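Local coordinates for protein alkaline phosphatase (Thermus thermophilus, PDB 7KWD) that probably hydrolyses phosphate monoesters at alkaline pH as a homodimeric metalloenzyme that binds zinc and magnesium ions, at residues G66-L69 and A70-L74; E234-R237 and R238-L242; D340-E343 and P344-A347; F349-M352 and L353-G357; M464-L468 and G469-Q473. One frame throughout, in Å; residues are numbered along the deposited sequence.

Contact 1: G66-L69 and A70-L74; sequences GRVL and ALERL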
loop_
_atom_site.group_PDB
_atom_site.type_symbol
_atom_site.label_atom_id
_atom_site.label_comp_id
_atom_site.label_asym_id
_atom_site.label_seq_id
_atom_site.Cartn_x
_atom_site.Cartn_y
_atom_site.Cartn_z
ATOM N N GLY A 66 21.396 5.356 -9.834
ATOM C CA GLY A 66 21.308 5.392 -11.295
ATOM C C GLY A 66 21.024 4.052 -11.929
ATOM O O GLY A 66 21.544 3.750 -13.012
ATOM N N ARG A 67 20.189 3.233 -11.286
ATOM C CA ARG A 67 19.856 1.894 -11.792
ATOM C C ARG A 67 18.367 1.633 -11.583
ATOM O O ARG A 67 17.748 2.157 -10.647
ATOM C CB ARG A 67 20.667 0.799 -11.065
ATOM C CG ARG A 67 20.363 0.836 -9.539
ATOM C CD ARG A 67 21.088 -0.177 -8.674
ATOM N NE ARG A 67 20.272 -1.367 -8.586
ATOM C CZ ARG A 67 19.868 -1.940 -7.465
ATOM N NH1 ARG A 67 20.202 -1.470 -6.270
ATOM N NH2 ARG A 67 19.130 -3.037 -7.559
ATOM N N VAL A 68 17.812 0.772 -12.425
ATOM C CA VAL A 68 16.448 0.287 -12.245
ATOM C C VAL A 68 16.480 -0.953 -11.356
ATOM O O VAL A 68 17.154 -1.925 -11.673
ATOM C CB VAL A 68 15.789 -0.028 -13.585
ATOM C CG1 VAL A 68 14.379 -0.532 -13.382
ATOM C CG2 VAL A 68 15.828 1.217 -14.453
ATOM N N LEU A 69 15.743 -0.911 -10.251
ATOM C CA LEU A 69 15.590 -2.048 -9.367
ATOM C C LEU A 69 15.136 -3.288 -10.123
ATOM O O LEU A 69 14.217 -3.229 -10.941
ATOM C CB LEU A 69 14.555 -1.644 -8.311
ATOM C CG LEU A 69 14.428 -2.378 -6.997
ATOM C CD1 LEU A 69 15.591 -2.072 -6.111
ATOM C CD2 LEU A 69 13.131 -1.943 -6.349
ATOM N N ALA A 70 15.780 -4.425 -9.845
ATOM C CA ALA A 70 15.379 -5.644 -10.530
ATOM C C ALA A 70 13.902 -5.952 -10.287
ATOM O O ALA A 70 13.195 -6.398 -11.193
ATOM C CB ALA A 70 16.247 -6.820 -10.104
ATOM N N LEU A 71 13.413 -5.705 -9.082
ATOM C CA LEU A 71 12.006 -5.967 -8.801
ATOM C C LEU A 71 11.108 -5.098 -9.688
ATOM O O LEU A 71 10.077 -5.566 -10.176
ATOM C CB LEU A 71 11.715 -5.737 -7.313
ATOM C CG LEU A 71 10.314 -6.133 -6.886
ATOM C CD1 LEU A 71 9.966 -7.552 -7.316
ATOM C CD2 LEU A 71 10.093 -5.925 -5.372
ATOM N N GLU A 72 11.491 -3.845 -9.944
ATOM C CA GLU A 72 10.689 -3.041 -10.865
ATOM C C GLU A 72 10.630 -3.712 -12.244
ATOM O O GLU A 72 9.563 -3.805 -12.863
ATOM C CB GLU A 72 11.234 -1.612 -11.005
ATOM C CG GLU A 72 10.457 -0.787 -12.045
ATOM C CD GLU A 72 11.019 0.613 -12.320
ATOM O OE1 GLU A 72 11.801 1.119 -11.501
ATOM O OE2 GLU A 72 10.686 1.193 -13.376
ATOM N N ARG A 73 11.782 -4.156 -12.758
ATOM C CA ARG A 73 11.797 -4.799 -14.078
ATOM C C ARG A 73 10.864 -6.002 -14.115
ATOM O O ARG A 73 10.188 -6.230 -15.127
ATOM C CB ARG A 73 13.213 -5.226 -14.444
ATOM C CG ARG A 73 14.223 -4.087 -14.341
ATOM C CD ARG A 73 15.682 -4.526 -14.710
ATOM N NE ARG A 73 16.726 -3.668 -14.118
ATOM C CZ ARG A 73 17.965 -3.564 -14.607
ATOM N NH1 ARG A 73 18.317 -4.258 -15.684
ATOM N NH2 ARG A 73 18.847 -2.752 -14.046
ATOM N N LEU A 74 10.831 -6.799 -13.025
ATOM C CA LEU A 74 9.952 -7.960 -13.001
ATOM C C LEU A 74 8.483 -7.528 -12.956
ATOM O O LEU A 74 7.645 -8.042 -13.701
ATOM C CB LEU A 74 10.273 -8.889 -11.823
ATOM C CG LEU A 74 11.668 -9.474 -11.739
ATOM C CD1 LEU A 74 11.818 -10.557 -10.721
ATOM C CD2 LEU A 74 12.101 -9.977 -13.090
HETATM O O HOH W 1 14.028 1.319 -9.753
#

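Contact 2: E234-R237 and R238-L242; sequences EIDR and RFQGL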
loop_
_atom_site.group_PDB
_atom_site.type_symbol
_atom_site.label_atom_id
_atom_site.label_comp_id
_atom_site.label_asym_id
_atom_site.label_seq_id
_atom_site.Cartn_x
_atom_site.Cartn_y
_atom_site.Cartn_z
ATOM N N GLU A 234 21.123 -5.885 6.422
ATOM C CA GLU A 234 22.057 -5.470 5.375
ATOM C C GLU A 234 22.759 -4.143 5.700
ATOM O O GLU A 234 23.964 -4.004 5.478
ATOM C CB GLU A 234 21.323 -5.363 4.037
ATOM C CG GLU A 234 22.177 -4.860 2.875
ATOM C CD GLU A 234 23.313 -5.792 2.471
ATOM O OE1 GLU A 234 23.354 -6.991 2.859
ATOM O OE2 GLU A 234 24.213 -5.295 1.767
ATOM N N ILE A 235 22.031 -3.153 6.214
ATOM C CA ILE A 235 22.690 -1.867 6.446
ATOM C C ILE A 235 23.842 -2.034 7.432
ATOM O O ILE A 235 24.883 -1.381 7.310
ATOM C CB ILE A 235 21.669 -0.811 6.917
ATOM C CG1 ILE A 235 22.303 0.581 6.843
ATOM C CG2 ILE A 235 21.140 -1.101 8.321
ATOM C CD1 ILE A 235 21.357 1.723 7.132
ATOM N N ASP A 236 23.691 -2.926 8.398
ATOM C CA ASP A 236 24.727 -3.128 9.405
ATOM C C ASP A 236 25.856 -3.985 8.843
ATOM O O ASP A 236 27.032 -3.660 9.027
ATOM C CB ASP A 236 24.093 -3.740 10.658
ATOM C CG ASP A 236 23.043 -2.819 11.301
ATOM O OD1 ASP A 236 23.233 -1.591 11.281
ATOM O OD2 ASP A 236 22.021 -3.316 11.838
ATOM N N ARG A 237 25.525 -5.038 8.100
ATOM C CA ARG A 237 26.555 -5.835 7.448
ATOM C C ARG A 237 27.411 -4.967 6.538
ATOM O O ARG A 237 28.643 -5.100 6.517
ATOM C CB ARG A 237 25.894 -6.965 6.649
ATOM C CG ARG A 237 26.834 -7.831 5.835
ATOM C CD ARG A 237 26.092 -8.567 4.705
ATOM N NE ARG A 237 25.951 -7.659 3.578
ATOM C CZ ARG A 237 26.922 -7.426 2.700
ATOM N NH1 ARG A 237 28.081 -8.065 2.817
ATOM N NH2 ARG A 237 26.732 -6.580 1.701
ATOM N N ARG A 238 26.763 -4.090 5.762
ATOM C CA ARG A 238 27.440 -3.329 4.721
ATOM C C ARG A 238 28.373 -2.279 5.315
ATOM O O ARG A 238 29.521 -2.158 4.885
ATOM C CB ARG A 238 26.403 -2.662 3.808
ATOM C CG ARG A 238 26.993 -1.895 2.613
ATOM C CD ARG A 238 25.895 -1.507 1.588
ATOM N NE ARG A 238 25.446 -2.708 0.890
ATOM C CZ ARG A 238 25.983 -3.144 -0.238
ATOM N NH1 ARG A 238 26.959 -2.447 -0.805
ATOM N NH2 ARG A 238 25.538 -4.263 -0.804
ATOM N N PHE A 239 27.906 -1.528 6.314
ATOM C CA PHE A 239 28.605 -0.344 6.791
ATOM C C PHE A 239 29.275 -0.493 8.145
ATOM O O PHE A 239 30.069 0.375 8.504
ATOM C CB PHE A 239 27.636 0.836 6.858
ATOM C CG PHE A 239 27.075 1.202 5.544
ATOM C CD1 PHE A 239 27.908 1.605 4.514
ATOM C CD2 PHE A 239 25.725 1.121 5.314
ATOM C CE1 PHE A 239 27.390 1.932 3.283
ATOM C CE2 PHE A 239 25.204 1.457 4.085
ATOM C CZ PHE A 239 26.035 1.859 3.071
ATOM N N GLN A 240 28.972 -1.533 8.911
ATOM C CA GLN A 240 29.583 -1.722 10.210
ATOM C C GLN A 240 30.490 -2.940 10.244
ATOM O O GLN A 240 30.830 -3.405 11.326
ATOM C CB GLN A 240 28.525 -1.848 11.310
ATOM C CG GLN A 240 27.556 -0.724 11.356
ATOM C CD GLN A 240 28.219 0.585 11.744
ATOM O OE1 GLN A 240 29.141 0.595 12.559
ATOM N NE2 GLN A 240 27.739 1.709 11.166
ATOM N N GLY A 241 30.830 -3.504 9.087
ATOM C CA GLY A 241 31.841 -4.527 9.012
ATOM C C GLY A 241 31.521 -5.828 9.703
ATOM O O GLY A 241 32.436 -6.581 10.022
ATOM N N LEU A 242 30.250 -6.130 9.940
ATOM C CA LEU A 242 29.916 -7.352 10.657
ATOM C C LEU A 242 30.223 -8.556 9.776
ATOM O O LEU A 242 29.896 -8.572 8.584
ATOM C CB LEU A 242 28.457 -7.348 11.087
ATOM C CG LEU A 242 28.005 -6.077 11.768
ATOM C CD1 LEU A 242 26.552 -6.187 12.170
ATOM C CD2 LEU A 242 28.845 -5.784 12.990
#

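Contact 3: D340-E343 and P344-A347; sequences DLLE and PQRA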
loop_
_atom_site.group_PDB
_atom_site.type_symbol
_atom_site.label_atom_id
_atom_site.label_comp_id
_atom_site.label_asym_id
_atom_site.label_seq_id
_atom_site.Cartn_x
_atom_site.Cartn_y
_atom_site.Cartn_z
ATOM N N ASP A 340 17.018 11.028 -0.856
ATOM C CA ASP A 340 18.415 11.417 -0.724
ATOM C C ASP A 340 18.894 11.244 0.702
ATOM O O ASP A 340 20.002 10.758 0.942
ATOM C CB ASP A 340 18.612 12.863 -1.144
ATOM C CG ASP A 340 18.228 13.118 -2.573
ATOM O OD1 ASP A 340 18.326 12.184 -3.404
ATOM O OD2 ASP A 340 17.833 14.266 -2.853
ATOM N N LEU A 341 18.058 11.610 1.667
ATOM C CA LEU A 341 18.445 11.615 3.078
ATOM C C LEU A 341 18.659 10.215 3.647
ATOM O O LEU A 341 19.127 10.089 4.784
ATOM C CB LEU A 341 17.365 12.351 3.874
ATOM C CG LEU A 341 17.484 13.812 4.298
ATOM C CD1 LEU A 341 18.706 14.460 3.722
ATOM C CD2 LEU A 341 16.252 14.617 3.980
ATOM N N LEU A 342 18.347 9.163 2.890
ATOM C CA LEU A 342 18.681 7.817 3.323
ATOM C C LEU A 342 20.115 7.457 3.014
ATOM O O LEU A 342 20.672 6.565 3.672
ATOM C CB LEU A 342 17.747 6.791 2.668
ATOM C CG LEU A 342 16.271 6.919 3.017
ATOM C CD1 LEU A 342 15.480 5.661 2.618
ATOM C CD2 LEU A 342 16.055 7.162 4.502
ATOM N N GLU A 343 20.725 8.096 2.011
ATOM C CA GLU A 343 22.056 7.666 1.603
ATOM C C GLU A 343 23.094 7.859 2.710
ATOM O O GLU A 343 24.037 7.049 2.768
ATOM C CB GLU A 343 22.494 8.410 0.327
ATOM C CG GLU A 343 23.835 7.888 -0.251
ATOM C CD GLU A 343 24.166 8.450 -1.662
ATOM O OE1 GLU A 343 24.981 7.842 -2.391
ATOM O OE2 GLU A 343 23.610 9.501 -2.039
ATOM N N PRO A 344 23.002 8.869 3.583
ATOM C CA PRO A 344 23.983 8.995 4.676
ATOM C C PRO A 344 23.862 7.949 5.757
ATOM O O PRO A 344 24.808 7.824 6.550
ATOM C CB PRO A 344 23.695 10.396 5.260
ATOM C CG PRO A 344 23.087 11.164 4.077
ATOM C CD PRO A 344 22.211 10.110 3.415
ATOM N N GLN A 345 22.745 7.216 5.844
ATOM C CA GLN A 345 22.571 6.266 6.943
ATOM C C GLN A 345 23.604 5.151 6.865
ATOM O O GLN A 345 23.996 4.710 5.786
ATOM C CB GLN A 345 21.156 5.703 6.940
ATOM C CG GLN A 345 20.143 6.778 7.221
ATOM C CD GLN A 345 18.824 6.223 7.630
ATOM O OE1 GLN A 345 18.687 5.031 7.808
ATOM N NE2 GLN A 345 17.842 7.093 7.808
ATOM N N ARG A 346 24.090 4.735 8.040
ATOM C CA ARG A 346 25.167 3.765 8.138
ATOM C C ARG A 346 24.875 2.652 9.145
ATOM O O ARG A 346 25.700 1.735 9.281
ATOM C CB ARG A 346 26.498 4.452 8.522
ATOM C CG ARG A 346 27.086 5.390 7.461
ATOM C CD ARG A 346 27.678 4.621 6.288
ATOM N NE ARG A 346 28.155 5.536 5.266
ATOM C CZ ARG A 346 27.399 6.059 4.309
ATOM N NH1 ARG A 346 26.107 5.750 4.216
ATOM N NH2 ARG A 346 27.942 6.879 3.426
ATOM N N ALA A 347 23.746 2.699 9.854
ATOM C CA ALA A 347 23.395 1.604 10.754
ATOM C C ALA A 347 21.896 1.654 11.049
ATOM O O ALA A 347 21.219 2.664 10.826
ATOM C CB ALA A 347 24.204 1.670 12.064
HETATM O O HOH W 2 18.517 9.759 7.907
HETATM O O HOH W 3 22.499 4.309 3.564
#

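Contact 4: F349-M352 and L353-G357; sequences FEHM and LRVLG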
loop_
_atom_site.group_PDB
_atom_site.type_symbol
_atom_site.label_atom_id
_atom_site.label_comp_id
_atom_site.label_asym_id
_atom_site.label_seq_id
_atom_site.Cartn_x
_atom_site.Cartn_y
_atom_site.Cartn_z
ATOM N N PHE A 349 18.529 1.177 13.723
ATOM C CA PHE A 349 18.164 1.435 15.114
ATOM C C PHE A 349 18.608 0.296 16.032
ATOM O O PHE A 349 18.927 0.528 17.200
ATOM C CB PHE A 349 16.649 1.620 15.222
ATOM C CG PHE A 349 16.131 2.954 14.715
ATOM C CD1 PHE A 349 16.951 4.066 14.640
ATOM C CD2 PHE A 349 14.800 3.092 14.339
ATOM C CE1 PHE A 349 16.451 5.277 14.204
ATOM C CE2 PHE A 349 14.308 4.293 13.893
ATOM C CZ PHE A 349 15.133 5.392 13.836
ATOM N N GLU A 350 18.586 -0.939 15.534
ATOM C CA GLU A 350 18.946 -2.102 16.343
ATOM C C GLU A 350 20.408 -2.058 16.721
ATOM O O GLU A 350 20.783 -2.384 17.855
ATOM C CB GLU A 350 18.629 -3.381 15.565
ATOM C CG GLU A 350 19.230 -4.663 16.131
ATOM C CD GLU A 350 18.850 -5.896 15.301
ATOM O OE1 GLU A 350 19.691 -6.372 14.506
ATOM O OE2 GLU A 350 17.705 -6.379 15.434
ATOM N N HIS A 351 21.246 -1.658 15.774
ATOM C CA HIS A 351 22.675 -1.558 16.043
ATOM C C HIS A 351 22.972 -0.357 16.921
ATOM O O HIS A 351 23.707 -0.470 17.907
ATOM C CB HIS A 351 23.402 -1.484 14.727
ATOM C CG HIS A 351 24.880 -1.417 14.847
ATOM N ND1 HIS A 351 25.667 -2.542 14.909
ATOM C CD2 HIS A 351 25.719 -0.357 14.879
ATOM C CE1 HIS A 351 26.932 -2.177 14.966
ATOM N NE2 HIS A 351 26.991 -0.858 14.943
ATOM N N MET A 352 22.356 0.786 16.616
ATOM C CA MET A 352 22.448 1.939 17.499
ATOM C C MET A 352 22.117 1.551 18.933
ATOM O O MET A 352 22.894 1.819 19.850
ATOM C CB MET A 352 21.524 3.055 17.005
ATOM C CG MET A 352 22.002 3.676 15.666
ATOM S SD MET A 352 20.806 4.785 14.842
ATOM C CE MET A 352 20.687 6.071 16.165
ATOM N N LEU A 353 20.969 0.902 19.147
ATOM C CA LEU A 353 20.591 0.516 20.502
ATOM C C LEU A 353 21.667 -0.368 21.125
ATOM O O LEU A 353 22.016 -0.221 22.300
ATOM C CB LEU A 353 19.258 -0.206 20.480
ATOM C CG LEU A 353 17.985 0.503 20.917
ATOM C CD1 LEU A 353 18.138 1.996 21.091
ATOM C CD2 LEU A 353 16.830 0.217 19.932
ATOM N N ARG A 354 22.217 -1.287 20.348
ATOM C CA ARG A 354 23.282 -2.138 20.861
ATOM C C ARG A 354 24.479 -1.292 21.284
ATOM O O ARG A 354 25.000 -1.443 22.389
ATOM C CB ARG A 354 23.626 -3.149 19.777
ATOM C CG ARG A 354 24.446 -4.325 20.152
ATOM C CD ARG A 354 24.627 -5.175 18.891
ATOM N NE ARG A 354 23.371 -5.803 18.464
ATOM C CZ ARG A 354 22.947 -5.941 17.198
ATOM N NH1 ARG A 354 23.658 -5.480 16.149
ATOM N NH2 ARG A 354 21.784 -6.558 16.986
ATOM N N VAL A 355 24.878 -0.347 20.437
ATOM C CA VAL A 355 26.014 0.523 20.718
ATOM C C VAL A 355 25.772 1.356 21.971
ATOM O O VAL A 355 26.680 1.581 22.780
ATOM C CB VAL A 355 26.274 1.446 19.509
ATOM C CG1 VAL A 355 26.961 2.714 19.991
ATOM C CG2 VAL A 355 27.048 0.749 18.445
ATOM N N LEU A 356 24.559 1.878 22.104
ATOM C CA LEU A 356 24.216 2.788 23.183
ATOM C C LEU A 356 24.138 2.096 24.539
ATOM O O LEU A 356 24.326 2.746 25.577
ATOM C CB LEU A 356 22.877 3.432 22.867
ATOM C CG LEU A 356 22.900 4.519 21.797
ATOM C CD1 LEU A 356 21.466 4.915 21.474
ATOM C CD2 LEU A 356 23.720 5.724 22.262
ATOM N N GLY A 357 23.826 0.810 24.559
ATOM C CA GLY A 357 23.744 0.125 25.819
ATOM C C GLY A 357 22.580 0.623 26.651
ATOM O O GLY A 357 21.777 1.457 26.232
#

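Contact 5: M464-L468 and G469-Q473; sequences MGEAL and GLRYQ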
loop_
_atom_site.group_PDB
_atom_site.type_symbol
_atom_site.label_atom_id
_atom_site.label_comp_id
_atom_site.label_asym_id
_atom_site.label_seq_id
_atom_site.Cartn_x
_atom_site.Cartn_y
_atom_site.Cartn_z
ATOM N N MET A 464 1.644 -23.576 -5.941
ATOM C CA MET A 464 2.772 -24.471 -5.713
ATOM C C MET A 464 2.402 -25.903 -6.059
ATOM O O MET A 464 3.206 -26.638 -6.663
ATOM C CB MET A 464 3.242 -24.385 -4.269
ATOM C CG MET A 464 3.767 -23.025 -3.913
ATOM S SD MET A 464 4.780 -23.008 -2.430
ATOM C CE MET A 464 3.593 -23.359 -1.142
ATOM N N GLY A 465 1.199 -26.321 -5.677
ATOM C CA GLY A 465 0.800 -27.699 -5.929
ATOM C C GLY A 465 0.613 -27.976 -7.407
ATOM O O GLY A 465 0.990 -29.039 -7.893
ATOM N N GLU A 466 0.004 -27.040 -8.129
ATOM C CA GLU A 466 -0.131 -27.181 -9.568
ATOM C C GLU A 466 1.228 -27.278 -10.217
ATOM O O GLU A 466 1.481 -28.185 -11.009
ATOM C CB GLU A 466 -0.894 -26.007 -10.180
ATOM C CG GLU A 466 -0.819 -26.032 -11.710
ATOM C CD GLU A 466 -1.679 -24.959 -12.392
ATOM O OE1 GLU A 466 -2.098 -23.974 -11.718
ATOM O OE2 GLU A 466 -1.897 -25.094 -13.624
ATOM N N ALA A 467 2.128 -26.339 -9.881
ATOM C CA ALA A 467 3.429 -26.305 -10.544
ATOM C C ALA A 467 4.122 -27.658 -10.485
ATOM O O ALA A 467 4.759 -28.068 -11.457
ATOM C CB ALA A 467 4.346 -25.243 -9.911
ATOM N N LEU A 468 4.032 -28.358 -9.350
ATOM C CA LEU A 468 4.824 -29.576 -9.157
ATOM C C LEU A 468 4.007 -30.859 -9.215
ATOM O O LEU A 468 4.575 -31.940 -9.087
ATOM C CB LEU A 468 5.558 -29.534 -7.805
ATOM C CG LEU A 468 6.488 -28.344 -7.578
ATOM C CD1 LEU A 468 7.168 -28.469 -6.215
ATOM C CD2 LEU A 468 7.480 -28.273 -8.676
ATOM N N GLY A 469 2.698 -30.775 -9.409
ATOM C CA GLY A 469 1.884 -31.969 -9.387
ATOM C C GLY A 469 1.735 -32.524 -7.993
ATOM O O GLY A 469 1.701 -33.752 -7.813
ATOM N N LEU A 470 1.649 -31.644 -7.000
ATOM C CA LEU A 470 1.576 -31.991 -5.595
ATOM C C LEU A 470 0.371 -31.333 -4.958
ATOM O O LEU A 470 0.431 -30.833 -3.829
ATOM C CB LEU A 470 2.859 -31.588 -4.874
ATOM C CG LEU A 470 4.075 -32.438 -5.245
ATOM C CD1 LEU A 470 5.348 -31.870 -4.647
ATOM C CD2 LEU A 470 3.883 -33.875 -4.826
ATOM N N ARG A 471 -0.748 -31.320 -5.672
ATOM C CA ARG A 471 -1.996 -30.907 -5.040
ATOM C C ARG A 471 -2.501 -31.961 -4.065
ATOM O O ARG A 471 -2.610 -33.143 -4.401
ATOM C CB ARG A 471 -3.066 -30.650 -6.086
ATOM C CG ARG A 471 -2.705 -29.547 -7.103
ATOM C CD ARG A 471 -3.972 -29.311 -7.900
ATOM N NE ARG A 471 -3.844 -28.637 -9.194
ATOM C CZ ARG A 471 -3.265 -29.148 -10.277
ATOM N NH1 ARG A 471 -2.676 -30.368 -10.274
ATOM N NH2 ARG A 471 -3.282 -28.420 -11.371
ATOM N N TYR A 472 -2.825 -31.505 -2.862
ATOM C CA TYR A 472 -3.477 -32.273 -1.810
ATOM C C TYR A 472 -4.232 -31.261 -0.963
ATOM O O TYR A 472 -4.126 -30.048 -1.174
ATOM C CB TYR A 472 -2.468 -33.059 -0.987
ATOM C CG TYR A 472 -1.480 -32.181 -0.257
ATOM C CD1 TYR A 472 -0.327 -31.695 -0.898
ATOM C CD2 TYR A 472 -1.676 -31.853 1.072
ATOM C CE1 TYR A 472 0.601 -30.929 -0.208
ATOM C CE2 TYR A 472 -0.774 -31.065 1.759
ATOM C CZ TYR A 472 0.364 -30.611 1.126
ATOM O OH TYR A 472 1.261 -29.812 1.818
ATOM N N GLN A 473 -4.982 -31.736 0.005
ATOM C CA GLN A 473 -5.817 -30.872 0.824
ATOM C C GLN A 473 -5.469 -31.040 2.297
ATOM O O GLN A 473 -5.007 -32.100 2.726
ATOM C CB GLN A 473 -7.303 -31.163 0.609
ATOM C CG GLN A 473 -7.729 -32.581 0.927
ATOM C CD GLN A 473 -9.237 -32.751 0.802
ATOM O OE1 GLN A 473 -9.740 -33.041 -0.282
ATOM N NE2 GLN A 473 -9.963 -32.557 1.905
#

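Contact 1: G66-L69 and A70-L74
Leu69, the N-cap residue of helix 70-75, meets the first turn of that helix chiefly through its backbone and its isobutyl group. At Ala70 and Leu71 the helix start is polar: both backbone amides bond to the carboxylate of Asp294. The CD2 methyl of Leu69 lies alongside CB of Leu71, 4.2 Å away, the two side chains pointing the same way. Glu72 runs out extended across Val68 at about a right angle, its OE1 3.6 Å from Val68 CG1. A water joins Glu72 OE1 to Leu69 N, while Glu72 OE2 pairs with Arg62 and bonds to Ala27 N of the second subunit. Arg73 N closes the helical turn on Leu69 O at 3.2 Å. With CG beside its own backbone N (chi1 -53°), Arg73 reaches back and grips Val68 O side-on, NE and NH2 each 3.0 Å from that oxygen and in the guanidinium plane. A leucine in place of Arg73 would probably deprive Val68 O of the two side-chain donors that grip it and leave the loop less firmly held to the helix. Helices 51-65 and 283-306 flank the turn, and Leu71 and Leu74 pack on strand 438-443.

Contact 2: E234-R237 and R238-L242
Glu234 and Arg238, one helical turn apart, cross at a slant with carboxylate and guanidinium planes 52° apart. Glu234 OE2 turns its anti lone pair to Arg238 NE, 3.0 Å away, and Arg238 NH2 adds a weak bond to the same oxygen. From another direction comes Arg237, its chain bent at chi3 (82°) to bring NE to OE1 and NH2 to OE2, each at 2.8 Å. The NH2 bond lies in the Arg237 guanidinium plane and arrives on the syn side of OE2, whereas NE meets OE1 from above the carboxylate plane. The two guanidinium groups stand nearly perpendicular, 82° between their planes, with an edge of Arg237 toward a face of Arg238. Elsewhere on the helix, CG1 of Ile235 approaches the edge of the Phe239 ring, 3.8 Å from CD2. One face of that ring is covered by CG of Arg238, and the ring makes a cation-pi contact with Arg346. At the end of the helix Gln240 N bonds to Asp236 O, and Leu242 folds back to set CD1 3.8 Å from Asp236 CB. Glu234 thus serves two arginines, with Arg237 NH2 and Arg238 NH2 only 3.6 Å apart; the shared carboxylate, gripped by both, probably balances their charge, and the two arginines would in turn favour its ionised form.

Contact 3: D340-E343 and P344-A347
Gln345 and Arg346 bond back to carbonyls of 340-343, where two overlapping type I turns, Asp340 to Glu343 and Leu342 to Gln345, bend the chain. Among the direct hydrogen bonds, Gln345 N reaches Leu342 O at 3.1 Å from well above the carbonyl plane. Arg346, bent at chi2 (-73°), curls so that NH1 meets Glu343 O at 2.8 Å, in both the guanidinium and the carbonyl plane; NH1 also bonds to Gln345 O. A serine in place of Arg346 would probably leave Glu343 O without this donor and the second turn freer to shift. Water adds a bridge: one molecule accepts from Gln345 NE2, 2.8 Å away, and donates to Leu341 O; Gln345 OE1 bonds to Lys373 NZ. The remaining contacts pack carbon on polar atoms. CD2 of Leu342 lies alongside the amide of Gln345, 3.8 Å from NE2, and the ring of Pro344 brings CD to 3.4 Å from Asp340 O. The stretch links helix 337-340 to helix 349-356. Asp340 pairs with Arg63 and Arg64, and Glu343 with Arg64, of helix 51-65, where Leu342 packs on Ile56 and Tyr60; Gln345 and Ala347 touch Ile235 and Asp236 of helix 234-239.

Contact 4: F349-M352 and L353-G357
Glu350 and Arg354 make the charged contact of this helix, lying side by side and pointing the same way. The bond from Arg354 NH2 to Glu350 OE1 is long and weak at 3.3 Å, and the carboxylate and guanidinium planes are 50° apart. Because Arg354 is bent at chi3 (-69°), its guanidinium folds back over the helix, with NH2 also 3.3 Å from Glu350 CG and one face above Glu350 O. The stronger partner of Glu350 is Arg273, bound through OE2. Polar but unbonded is the meeting of His351 with Arg354: NH1 approaches the ring edge 3.8 Å from ND1, the two planes almost perpendicular, and ND1 is buried without a partner. Packing contacts are modest. The CG2 methyl of Val355 lies 3.9 Å from His351 NE2, and Leu353 sets CD2 3.5 Å from Phe349 O. The sulfur SD of Met352 lies at the edge of the Phe349 ring, and both side chains pack on Met409 of helix 406-412. Backbone bonds run from Leu353, Arg354, Val355 and Leu356 to the carbonyls four residues earlier; that of Leu356 N to Met352 O measures 2.8 Å. This is the i to i+4 pattern of a short alpha-helix, which the chain leaves at Gly357 with positive phi, the side chain of Glu350 lying about 9 Å from that of the zinc ligand His279.

Contact 5: M464-L468 and G469-Q473
Gly465 O takes the main bond at the end of helix 459-468: Leu470 N donates to it at 2.8 Å, in the carbonyl plane and on a lone pair. A second donor, Gly469 N, gives the same oxygen only a weak, strongly bent bond at 2.9 Å. Gly469 N has a straighter bond, 152° at the hydrogen, to Glu466 O, 3.3 Å away, which it meets from far above the carbonyl plane. Positive phi at Gly469 together with these bonds back into the last turn makes a Schellman motif, a common C-terminal cap of an alpha-helix. Glycine suits both positions. At Gly469 positive phi by itself favours glycine, and a side chain would run into Leu468 O; at Gly465 one would be tight against Leu470 O and CA of Arg471. Arg471 then runs back along Glu466, its chain extended from CG to NE (chi2 -171°), and lays one guanidinium face over CA of Glu466. Its NH2 is 3.4 Å from Glu466 CG but 4.2 Å from Glu466 OE2, too far for a salt bridge. The carboxylate is satisfied elsewhere, OE1 by Leu34 N and OE2 by Gly35 N. Apolar contact comes from Leu470, whose CD1 sits 3.9 Å from Leu468 CB; both leucines also touch Phe125 of helix 125-131.

Contact 1 is the buried one of the five, and the one whose residues meet the second subunit; the others are partly buried and stay within their own chain. Contacts 2, 3 and 4 gather on one side of the molecule. Contact 2 touches contact 3, where Gln240 NE2 probably bonds to Arg346 O at 2.8 Å, and packs on contact 4 through Asp236 and His351, while 340-347 and 349-357 nearly adjoin in sequence. Contact 5 stands across the chain's centre, about 40 Å from contact 2 between centres. Arginines bind backbone carbonyls in contacts 1 and 3 and carboxylates in contacts 2 and 4; in contact 5 an arginine only lies with one face over backbone and aliphatic carbon.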